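Local coordinates for oxysterol-binding protein homolog 1 (Saccharomyces cerevisiae, PDB 5H28) that transfers sterols and other lipids between membranes through the cytosol, its ankyrin domain targeting it to the nucleus-vacuole junction by interaction with NVJ1, at residues Leu7-Ala12 against Pro19-Leu24; Lys27-Leu32 against Gln38-Leu43; Glu146-Phe151 against Met181-Gly186. All blocks are in the same frame, centred on the assembly; numbering follows the deposited sequence.

Contact 1 (Leu7-Ala12 against Pro19-Leu24); sequences LKLLDA and PNLQDL
Ala12 and Asn20 are joined through a single water, which donates to the backbone Ala12 O at 2.7 Å and accepts from the amide Asn20 ND2 at 2.9 Å. That same ND2 also stands 4.2 Å from Ala12 CB. The backbones come nearest one residue along, where Ala12 and Leu21 have their CA atoms 5.9 Å apart. The segments run almost antiparallel, at 158°, the typical course of a helical hairpin with a short turn.

Deeper in, the seam is aliphatic. Leu9 and Leu21 cross obliquely and meet methyl to methyl, CD1 of Leu9 being 3.7 Å from CD1 of Leu21. In both, CG lies opposite the backbone nitrogen (chi1 178° in Leu9, 172° in Leu21), which swings the branched ends inward although neither CB points straight across. Ile60 of helix 54-64 touches Leu21, and Met44 of helix 44-51 touches Leu9, tying the pair to the helices behind.

Toward the other end of the seam, the lysine is used for its hydrocarbon. Lys8 CD rests 3.9 Å from Leu24 CD2, with the other methyl, CD1, nearly as near. The chain then bends at its last two torsions, and Lys8 NZ finds a hydrogen bond to Gln28 OE1, beyond the segment. Such a division of labour suggests a hairpin closed mainly by dispersion, its polar links limited to one water bridge and the Lys8 end.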
loop_
_atom_site.group_PDB
_atom_site.type_symbol
_atom_site.label_atom_id
_atom_site.label_comp_id
_atom_site.label_asym_id
_atom_site.label_seq_id
_atom_site.Cartn_x
_atom_site.Cartn_y
_atom_site.Cartn_z
ATOM N N LEU A 7 31.281 -6.091 1.371
ATOM C CA LEU A 7 32.385 -5.137 1.401
ATOM C C LEU A 7 32.619 -4.569 0.002
ATOM O O LEU A 7 32.877 -3.376 -0.160
ATOM C CB LEU A 7 33.656 -5.826 1.906
ATOM C CG LEU A 7 34.886 -4.942 2.128
ATOM C CD1 LEU A 7 34.612 -3.964 3.262
ATOM C CD2 LEU A 7 36.093 -5.814 2.459
ATOM N N LYS A 8 32.529 -5.440 -0.997
ATOM C CA LYS A 8 32.720 -5.066 -2.394
ATOM C C LYS A 8 31.660 -4.059 -2.831
ATOM O O LYS A 8 31.963 -3.046 -3.463
ATOM C CB LYS A 8 32.627 -6.315 -3.279
ATOM C CG LYS A 8 32.755 -6.054 -4.770
ATOM C CD LYS A 8 32.327 -7.271 -5.588
ATOM C CE LYS A 8 33.174 -8.493 -5.285
ATOM N NZ LYS A 8 34.589 -8.301 -5.702
ATOM N N LEU A 9 30.409 -4.346 -2.490
ATOM C CA LEU A 9 29.310 -3.471 -2.861
ATOM C C LEU A 9 29.405 -2.119 -2.167
ATOM O O LEU A 9 29.223 -1.074 -2.798
ATOM C CB LEU A 9 27.973 -4.141 -2.534
ATOM C CG LEU A 9 26.716 -3.320 -2.826
ATOM C CD1 LEU A 9 26.712 -2.903 -4.285
ATOM C CD2 LEU A 9 25.472 -4.141 -2.498
ATOM N N LEU A 10 29.691 -2.133 -0.867
ATOM C CA LEU A 10 29.811 -0.890 -0.119
ATOM C C LEU A 10 30.937 -0.019 -0.673
ATOM O O LEU A 10 30.814 1.203 -0.720
ATOM C CB LEU A 10 30.053 -1.184 1.364
ATOM C CG LEU A 10 28.808 -1.594 2.151
ATOM C CD1 LEU A 10 29.212 -2.184 3.495
ATOM C CD2 LEU A 10 27.904 -0.386 2.339
ATOM N N ASP A 11 32.024 -0.650 -1.110
ATOM C CA ASP A 11 33.161 0.089 -1.648
ATOM C C ASP A 11 32.757 0.832 -2.914
ATOM O O ASP A 11 33.091 2.006 -3.094
ATOM C CB ASP A 11 34.318 -0.873 -1.942
ATOM C CG ASP A 11 35.625 -0.150 -2.222
ATOM O OD1 ASP A 11 36.045 0.683 -1.391
ATOM O OD2 ASP A 11 36.241 -0.419 -3.271
ATOM N N ALA A 12 32.028 0.148 -3.789
ATOM C CA ALA A 12 31.572 0.755 -5.034
ATOM C C ALA A 12 30.555 1.865 -4.758
ATOM O O ALA A 12 30.582 2.920 -5.396
ATOM C CB ALA A 12 30.959 -0.311 -5.940
ATOM N N PRO A 19 27.759 4.291 -13.181
ATOM C CA PRO A 19 28.289 3.481 -14.282
ATOM C C PRO A 19 29.238 2.390 -13.775
ATOM O O PRO A 19 29.206 1.252 -14.249
ATOM C CB PRO A 19 28.996 4.514 -15.153
ATOM C CG PRO A 19 28.131 5.715 -14.986
ATOM C CD PRO A 19 27.866 5.727 -13.491
ATOM N N ASN A 20 30.073 2.744 -12.803
ATOM C CA ASN A 20 31.021 1.795 -12.222
ATOM C C ASN A 20 30.290 0.685 -11.464
ATOM O O ASN A 20 30.668 -0.485 -11.536
ATOM C CB ASN A 20 31.980 2.530 -11.283
ATOM C CG ASN A 20 32.935 1.595 -10.569
ATOM O OD1 ASN A 20 33.771 0.940 -11.193
ATOM N ND2 ASN A 20 32.816 1.531 -9.248
ATOM N N LEU A 21 29.244 1.061 -10.732
ATOM C CA LEU A 21 28.450 0.098 -9.976
ATOM C C LEU A 21 27.788 -0.894 -10.930
ATOM O O LEU A 21 27.808 -2.102 -10.703
ATOM C CB LEU A 21 27.370 0.827 -9.167
ATOM C CG LEU A 21 26.336 -0.066 -8.473
ATOM C CD1 LEU A 21 27.004 -0.867 -7.368
ATOM C CD2 LEU A 21 25.211 0.788 -7.906
ATOM N N GLN A 22 27.203 -0.365 -11.999
ATOM C CA GLN A 22 26.520 -1.173 -13.000
ATOM C C GLN A 22 27.458 -2.223 -13.587
ATOM O O GLN A 22 27.085 -3.389 -13.738
ATOM C CB GLN A 22 25.987 -0.254 -14.099
ATOM C CG GLN A 22 25.091 -0.919 -15.122
ATOM C CD GLN A 22 24.357 0.102 -15.972
ATOM O OE1 GLN A 22 24.971 0.996 -16.552
ATOM N NE2 GLN A 22 23.038 -0.025 -16.045
ATOM N N ASP A 23 28.681 -1.812 -13.906
ATOM C CA ASP A 23 29.659 -2.732 -14.468
ATOM C C ASP A 23 30.097 -3.764 -13.433
ATOM O O ASP A 23 30.279 -4.937 -13.754
ATOM C CB ASP A 23 30.874 -1.961 -14.989
ATOM C CG ASP A 23 30.608 -1.285 -16.320
ATOM O OD1 ASP A 23 30.271 -2.000 -17.290
ATOM O OD2 ASP A 23 30.738 -0.045 -16.403
ATOM N N LEU A 24 30.258 -3.325 -12.190
ATOM C CA LEU A 24 30.671 -4.208 -11.106
ATOM C C LEU A 24 29.652 -5.332 -10.914
ATOM O O LEU A 24 30.013 -6.505 -10.805
ATOM C CB LEU A 24 30.824 -3.395 -9.816
ATOM C CG LEU A 24 31.224 -4.090 -8.509
ATOM C CD1 LEU A 24 30.052 -4.883 -7.971
ATOM C CD2 LEU A 24 32.433 -4.978 -8.738
HETATM O O HOH W 1 31.137 3.507 -7.995
#

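Contact 2 (Lys27-Leu32 against Gln38-Leu43); sequences KQFQPL and QQVLHL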
loop_
_atom_site.group_PDB
_atom_site.type_symbol
_atom_site.label_atom_id
_atom_site.label_comp_id
_atom_site.label_asym_id
_atom_site.label_seq_id
_atom_site.Cartn_x
_atom_site.Cartn_y
_atom_site.Cartn_z
ATOM N N LYS A 27 29.580 -7.833 -13.939
ATOM C CA LYS A 27 30.702 -8.766 -14.042
ATOM C C LYS A 27 31.068 -9.558 -12.788
ATOM O O LYS A 27 31.556 -10.686 -12.887
ATOM C CB LYS A 27 31.953 -8.024 -14.533
ATOM C CG LYS A 27 31.792 -7.373 -15.892
ATOM C CD LYS A 27 31.834 -5.862 -15.793
ATOM C CE LYS A 27 31.339 -5.223 -17.073
ATOM N NZ LYS A 27 29.945 -5.648 -17.360
ATOM N N GLN A 28 30.837 -8.987 -11.611
ATOM C CA GLN A 28 31.206 -9.678 -10.381
ATOM C C GLN A 28 30.067 -10.267 -9.559
ATOM O O GLN A 28 30.283 -11.198 -8.782
ATOM C CB GLN A 28 32.070 -8.755 -9.522
ATOM C CG GLN A 28 33.443 -8.511 -10.135
ATOM C CD GLN A 28 34.278 -7.532 -9.342
ATOM O OE1 GLN A 28 34.311 -7.581 -8.115
ATOM N NE2 GLN A 28 34.970 -6.639 -10.043
ATOM N N PHE A 29 28.859 -9.742 -9.717
ATOM C CA PHE A 29 27.725 -10.291 -8.980
ATOM C C PHE A 29 27.014 -11.327 -9.838
ATOM O O PHE A 29 25.869 -11.147 -10.249
ATOM C CB PHE A 29 26.765 -9.178 -8.552
ATOM C CG PHE A 29 27.169 -8.503 -7.274
ATOM C CD1 PHE A 29 28.350 -7.772 -7.200
ATOM C CD2 PHE A 29 26.393 -8.640 -6.129
ATOM C CE1 PHE A 29 28.753 -7.188 -6.001
ATOM C CE2 PHE A 29 26.789 -8.061 -4.929
ATOM C CZ PHE A 29 27.970 -7.334 -4.865
ATOM N N GLN A 30 27.729 -12.414 -10.101
ATOM C CA GLN A 30 27.234 -13.518 -10.910
ATOM C C GLN A 30 27.697 -14.808 -10.231
ATOM O O GLN A 30 28.703 -14.812 -9.524
ATOM C CB GLN A 30 27.824 -13.446 -12.320
ATOM C CG GLN A 30 27.643 -12.102 -13.016
ATOM C CD GLN A 30 26.189 -11.763 -13.267
ATOM O OE1 GLN A 30 25.441 -12.570 -13.818
ATOM N NE2 GLN A 30 25.781 -10.562 -12.870
ATOM N N PRO A 31 26.977 -15.926 -10.437
ATOM C CA PRO A 31 25.764 -16.049 -11.251
ATOM C C PRO A 31 24.519 -15.574 -10.511
ATOM O O PRO A 31 24.577 -15.245 -9.327
ATOM C CB PRO A 31 25.717 -17.541 -11.557
ATOM C CG PRO A 31 26.215 -18.131 -10.279
ATOM C CD PRO A 31 27.404 -17.249 -9.944
ATOM N N LEU A 32 23.393 -15.549 -11.218
ATOM C CA LEU A 32 22.129 -15.106 -10.642
ATOM C C LEU A 32 21.580 -16.095 -9.620
ATOM O O LEU A 32 20.766 -15.725 -8.771
ATOM C CB LEU A 32 21.093 -14.898 -11.752
ATOM C CG LEU A 32 19.725 -14.336 -11.347
ATOM C CD1 LEU A 32 19.878 -12.886 -10.900
ATOM C CD2 LEU A 32 18.762 -14.422 -12.525
ATOM N N GLN A 38 22.361 -13.042 -4.359
ATOM C CA GLN A 38 20.979 -12.594 -4.250
ATOM C C GLN A 38 20.715 -11.852 -2.944
ATOM O O GLN A 38 20.110 -10.785 -2.939
ATOM C CB GLN A 38 20.027 -13.789 -4.344
ATOM C CG GLN A 38 19.923 -14.409 -5.725
ATOM C CD GLN A 38 19.231 -13.498 -6.714
ATOM O OE1 GLN A 38 18.129 -13.012 -6.459
ATOM N NE2 GLN A 38 19.869 -13.263 -7.853
ATOM N N GLN A 39 21.175 -12.418 -1.835
ATOM C CA GLN A 39 20.953 -11.807 -0.537
ATOM C C GLN A 39 21.560 -10.417 -0.398
ATOM O O GLN A 39 20.944 -9.527 0.190
ATOM C CB GLN A 39 21.466 -12.733 0.563
ATOM C CG GLN A 39 20.607 -13.979 0.712
ATOM C CD GLN A 39 21.201 -15.001 1.651
ATOM O OE1 GLN A 39 21.545 -14.690 2.788
ATOM N NE2 GLN A 39 21.311 -16.239 1.184
ATOM N N VAL A 40 22.761 -10.225 -0.934
ATOM C CA VAL A 40 23.407 -8.923 -0.849
ATOM C C VAL A 40 22.733 -7.919 -1.781
ATOM O O VAL A 40 22.585 -6.748 -1.429
ATOM C CB VAL A 40 24.913 -9.028 -1.177
ATOM C CG1 VAL A 40 25.538 -7.637 -1.273
ATOM C CG2 VAL A 40 25.612 -9.828 -0.086
ATOM N N LEU A 41 22.325 -8.371 -2.967
ATOM C CA LEU A 41 21.649 -7.489 -3.915
ATOM C C LEU A 41 20.327 -6.995 -3.334
ATOM O O LEU A 41 19.946 -5.846 -3.552
ATOM C CB LEU A 41 21.402 -8.205 -5.248
ATOM C CG LEU A 41 22.626 -8.413 -6.143
ATOM C CD1 LEU A 41 22.230 -9.244 -7.354
ATOM C CD2 LEU A 41 23.189 -7.066 -6.579
ATOM N N HIS A 42 19.628 -7.856 -2.595
ATOM C CA HIS A 42 18.360 -7.470 -1.975
ATOM C C HIS A 42 18.546 -6.346 -0.954
ATOM O O HIS A 42 17.607 -5.615 -0.652
ATOM C CB HIS A 42 17.703 -8.666 -1.274
ATOM C CG HIS A 42 16.841 -9.499 -2.172
ATOM N ND1 HIS A 42 17.357 -10.377 -3.098
ATOM C CD2 HIS A 42 15.494 -9.569 -2.295
ATOM C CE1 HIS A 42 16.366 -10.952 -3.757
ATOM N NE2 HIS A 42 15.225 -10.479 -3.289
ATOM N N LEU A 43 19.755 -6.211 -0.419
ATOM C CA LEU A 43 20.026 -5.165 0.564
ATOM C C LEU A 43 20.786 -3.988 -0.033
ATOM O O LEU A 43 21.174 -3.067 0.681
ATOM C CB LEU A 43 20.819 -5.737 1.744
ATOM C CG LEU A 43 20.065 -6.737 2.625
ATOM C CD1 LEU A 43 21.033 -7.397 3.592
ATOM C CD2 LEU A 43 18.952 -6.030 3.380
#
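The Phe29 ring meets Val40 at its edge, the methyl CG1 lying in the plane of the ring 3.9 Å from Phe29 CE2. Leu41 approaches obliquely, its CD2 3.6 Å from Phe29 CD2; the two side chains slide past each other in opposite directions, whereas Val40 crosses the phenyl group at about a right angle. Lys8, from helix 2-15, also touches the ring.

A second flat group, the His42 imidazole, turns back on its own helix. His42 ND1 donates to Gln38 O over 2.8 Å at 161°, with the oxygen in the ring plane but the donor well above the carbonyl plane. His42 N also donates to this oxygen, at 3.0 Å, so one carbonyl is gripped twice; the ND1 bond probably limits rotation of the imidazole.

The side chain of Gln38 bends at chi2 (-69°), which brings its amide over to the incoming loop. Gln38 NE2 reaches Leu32 O at 2.8 Å, yet the angle of 116° makes this a weak bond, and the amide nitrogen lies alongside the Leu32 side chain as well.

Phe29 itself is the first residue to leave helix 18-28 and the centre of an inverse gamma turn, so the chain breaks direction exactly where its ring is inserted. An alanine here is likely to leave Val40 CG1 and Leu41 CD2 facing a gap between the loop and helix 35-42. After the cis peptide before Pro31, the chain leads into helix 35-42, whose end enters the predicted first repeat. The result is a helix-loop-helix connection in which the loop residue Phe29 packs on the following helix, consistent with the stacked helices of an ankyrin-repeat domain.

Contact 3 (Glu146-Phe151 against Met181-Gly186); sequences ETAQEF and MDPETG
Ala148, on the long helix 130-156, packs against a loop organised by an Asx turn at Asp182, just where the chain approaches the predicted third ankyrin repeat. Its methyl is the apolar part of the contact: Ala148 CB lies 3.7 Å from Pro183 CG and almost as close to CD of that ring. The small side chain lets the backbones come near, with CA of Ala148 6.7 Å from CA of Asp182. The carbonyl of the same residue takes part too, since one water donates to Ala148 O at 3.1 Å and to Asp182 OD1 at 2.6 Å.

Three residues on, Phe151 offers its ring edge to that water, which lies in the ring plane 3.7 Å from Phe151 CD2; the ring also makes an edge-to-face contact with Phe155. Next to this segment, Arg152 forms a salt bridge with Asp182 OD1, which probably fixes the orientation of the carboxylate. The second carboxylate oxygen of Asp182 accepts from the loop's own backbone. Asp182 OD2 receives Glu184 N from above the carboxylate plane at 2.8 Å, and through its anti lone pair it accepts Thr185 N at 2.9 Å.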
loop_
_atom_site.group_PDB
_atom_site.type_symbol
_atom_site.label_atom_id
_atom_site.label_comp_id
_atom_site.label_asym_id
_atom_site.label_seq_id
_atom_site.Cartn_x
_atom_site.Cartn_y
_atom_site.Cartn_z
ATOM N N GLU A 146 -5.530 12.273 -1.724
ATOM C CA GLU A 146 -5.608 11.952 -3.146
ATOM C C GLU A 146 -6.119 10.534 -3.385
ATOM O O GLU A 146 -6.835 10.284 -4.352
ATOM C CB GLU A 146 -4.249 12.158 -3.815
ATOM C CG GLU A 146 -3.851 13.627 -3.891
ATOM C CD GLU A 146 -2.527 13.850 -4.592
ATOM O OE1 GLU A 146 -2.177 15.025 -4.831
ATOM O OE2 GLU A 146 -1.835 12.857 -4.899
ATOM N N THR A 147 -5.764 9.612 -2.498
ATOM C CA THR A 147 -6.211 8.230 -2.630
ATOM C C THR A 147 -7.701 8.109 -2.300
ATOM O O THR A 147 -8.409 7.293 -2.891
ATOM C CB THR A 147 -5.364 7.306 -1.732
ATOM O OG1 THR A 147 -4.034 7.247 -2.263
ATOM C CG2 THR A 147 -5.944 5.896 -1.685
ATOM N N ALA A 148 -8.181 8.922 -1.364
ATOM C CA ALA A 148 -9.598 8.896 -1.025
ATOM C C ALA A 148 -10.353 9.323 -2.284
ATOM O O ALA A 148 -11.399 8.764 -2.624
ATOM C CB ALA A 148 -9.888 9.856 0.121
ATOM N N GLN A 149 -9.809 10.325 -2.966
ATOM C CA GLN A 149 -10.396 10.821 -4.198
ATOM C C GLN A 149 -10.346 9.723 -5.260
ATOM O O GLN A 149 -11.334 9.477 -5.948
ATOM C CB GLN A 149 -9.630 12.055 -4.684
ATOM C CG GLN A 149 -10.051 12.548 -6.058
ATOM C CD GLN A 149 -10.462 14.005 -6.047
ATOM O OE1 GLN A 149 -9.647 14.892 -5.796
ATOM N NE2 GLN A 149 -11.739 14.260 -6.313
ATOM N N GLU A 150 -9.199 9.058 -5.380
ATOM C CA GLU A 150 -9.051 7.993 -6.371
ATOM C C GLU A 150 -10.095 6.902 -6.150
ATOM O O GLU A 150 -10.700 6.401 -7.099
ATOM C CB GLU A 150 -7.651 7.378 -6.302
ATOM C CG GLU A 150 -7.384 6.404 -7.440
ATOM C CD GLU A 150 -5.972 5.832 -7.450
ATOM O OE1 GLU A 150 -5.626 5.137 -8.432
ATOM O OE2 GLU A 150 -5.213 6.068 -6.489
ATOM N N PHE A 151 -10.303 6.539 -4.890
ATOM C CA PHE A 151 -11.276 5.513 -4.548
ATOM C C PHE A 151 -12.685 5.970 -4.941
ATOM O O PHE A 151 -13.447 5.198 -5.536
ATOM C CB PHE A 151 -11.186 5.201 -3.047
ATOM C CG PHE A 151 -12.006 4.020 -2.610
ATOM C CD1 PHE A 151 -11.884 2.784 -3.243
ATOM C CD2 PHE A 151 -12.874 4.130 -1.529
ATOM C CE1 PHE A 151 -12.617 1.674 -2.801
ATOM C CE2 PHE A 151 -13.612 3.027 -1.077
ATOM C CZ PHE A 151 -13.485 1.798 -1.713
ATOM N N MET A 181 -14.974 6.909 7.192
ATOM C CA MET A 181 -15.732 7.989 6.579
ATOM C C MET A 181 -14.841 8.741 5.604
ATOM O O MET A 181 -13.707 9.099 5.930
ATOM C CB MET A 181 -16.240 8.947 7.655
ATOM C CG MET A 181 -17.066 8.266 8.728
ATOM S SD MET A 181 -17.585 9.399 10.024
ATOM C CE MET A 181 -16.162 9.335 11.101
ATOM N N ASP A 182 -15.349 8.972 4.399
ATOM C CA ASP A 182 -14.586 9.694 3.391
ATOM C C ASP A 182 -14.320 11.107 3.911
ATOM O O ASP A 182 -15.216 11.751 4.456
ATOM C CB ASP A 182 -15.375 9.765 2.089
ATOM C CG ASP A 182 -14.641 10.527 1.013
ATOM O OD1 ASP A 182 -13.807 9.921 0.314
ATOM O OD2 ASP A 182 -14.890 11.739 0.877
ATOM N N PRO A 183 -13.089 11.614 3.735
ATOM C CA PRO A 183 -12.731 12.959 4.205
ATOM C C PRO A 183 -13.462 14.134 3.561
ATOM O O PRO A 183 -13.520 15.218 4.143
ATOM C CB PRO A 183 -11.226 13.014 3.961
ATOM C CG PRO A 183 -11.070 12.171 2.729
ATOM C CD PRO A 183 -11.944 10.980 3.055
ATOM N N GLU A 184 -14.014 13.930 2.370
ATOM C CA GLU A 184 -14.725 14.994 1.663
ATOM C C GLU A 184 -16.242 14.941 1.816
ATOM O O GLU A 184 -16.885 15.970 2.029
ATOM C CB GLU A 184 -14.377 14.964 0.171
ATOM C CG GLU A 184 -13.023 15.559 -0.183
ATOM C CD GLU A 184 -12.933 17.038 0.143
ATOM O OE1 GLU A 184 -13.866 17.786 -0.217
ATOM O OE2 GLU A 184 -11.924 17.454 0.752
ATOM N N THR A 185 -16.812 13.747 1.704
ATOM C CA THR A 185 -18.258 13.580 1.810
ATOM C C THR A 185 -18.697 13.154 3.203
ATOM O O THR A 185 -19.835 13.400 3.608
ATOM C CB THR A 185 -18.767 12.511 0.831
ATOM O OG1 THR A 185 -18.296 11.222 1.253
ATOM C CG2 THR A 185 -18.266 12.792 -0.572
ATOM N N GLY A 186 -17.794 12.505 3.928
ATOM C CA GLY A 186 -18.121 12.030 5.258
ATOM C C GLY A 186 -18.895 10.722 5.208
ATOM O O GLY A 186 -19.226 10.151 6.243
HETATM O O HOH W 2 -12.911 7.540 -0.203
#

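Overall arrangement
Contacts 1 and 2 adjoin, with centres 11 Å apart and helix 18-28 shared between them. They touch at several points, among them Leu24 CD1 of contact 1 to Phe29 CE1 of contact 2, 3.3 Å, and Leu9 CD2 to Val40 CG1, 3.7 Å. Contact 3 lies across the chain's centre, about 45 Å from contact 1 and 42 Å from contact 2 between centres, and its nearest atoms remain about 25 Å from contact 2. The three follow one another in sequence, as expected of an elongated repeat domain built from local contacts. The ankyrin repeats are required for targeting through NVJ1; sterol and phospholipid binding is the work of the OSBP-related domain, outside this fragment.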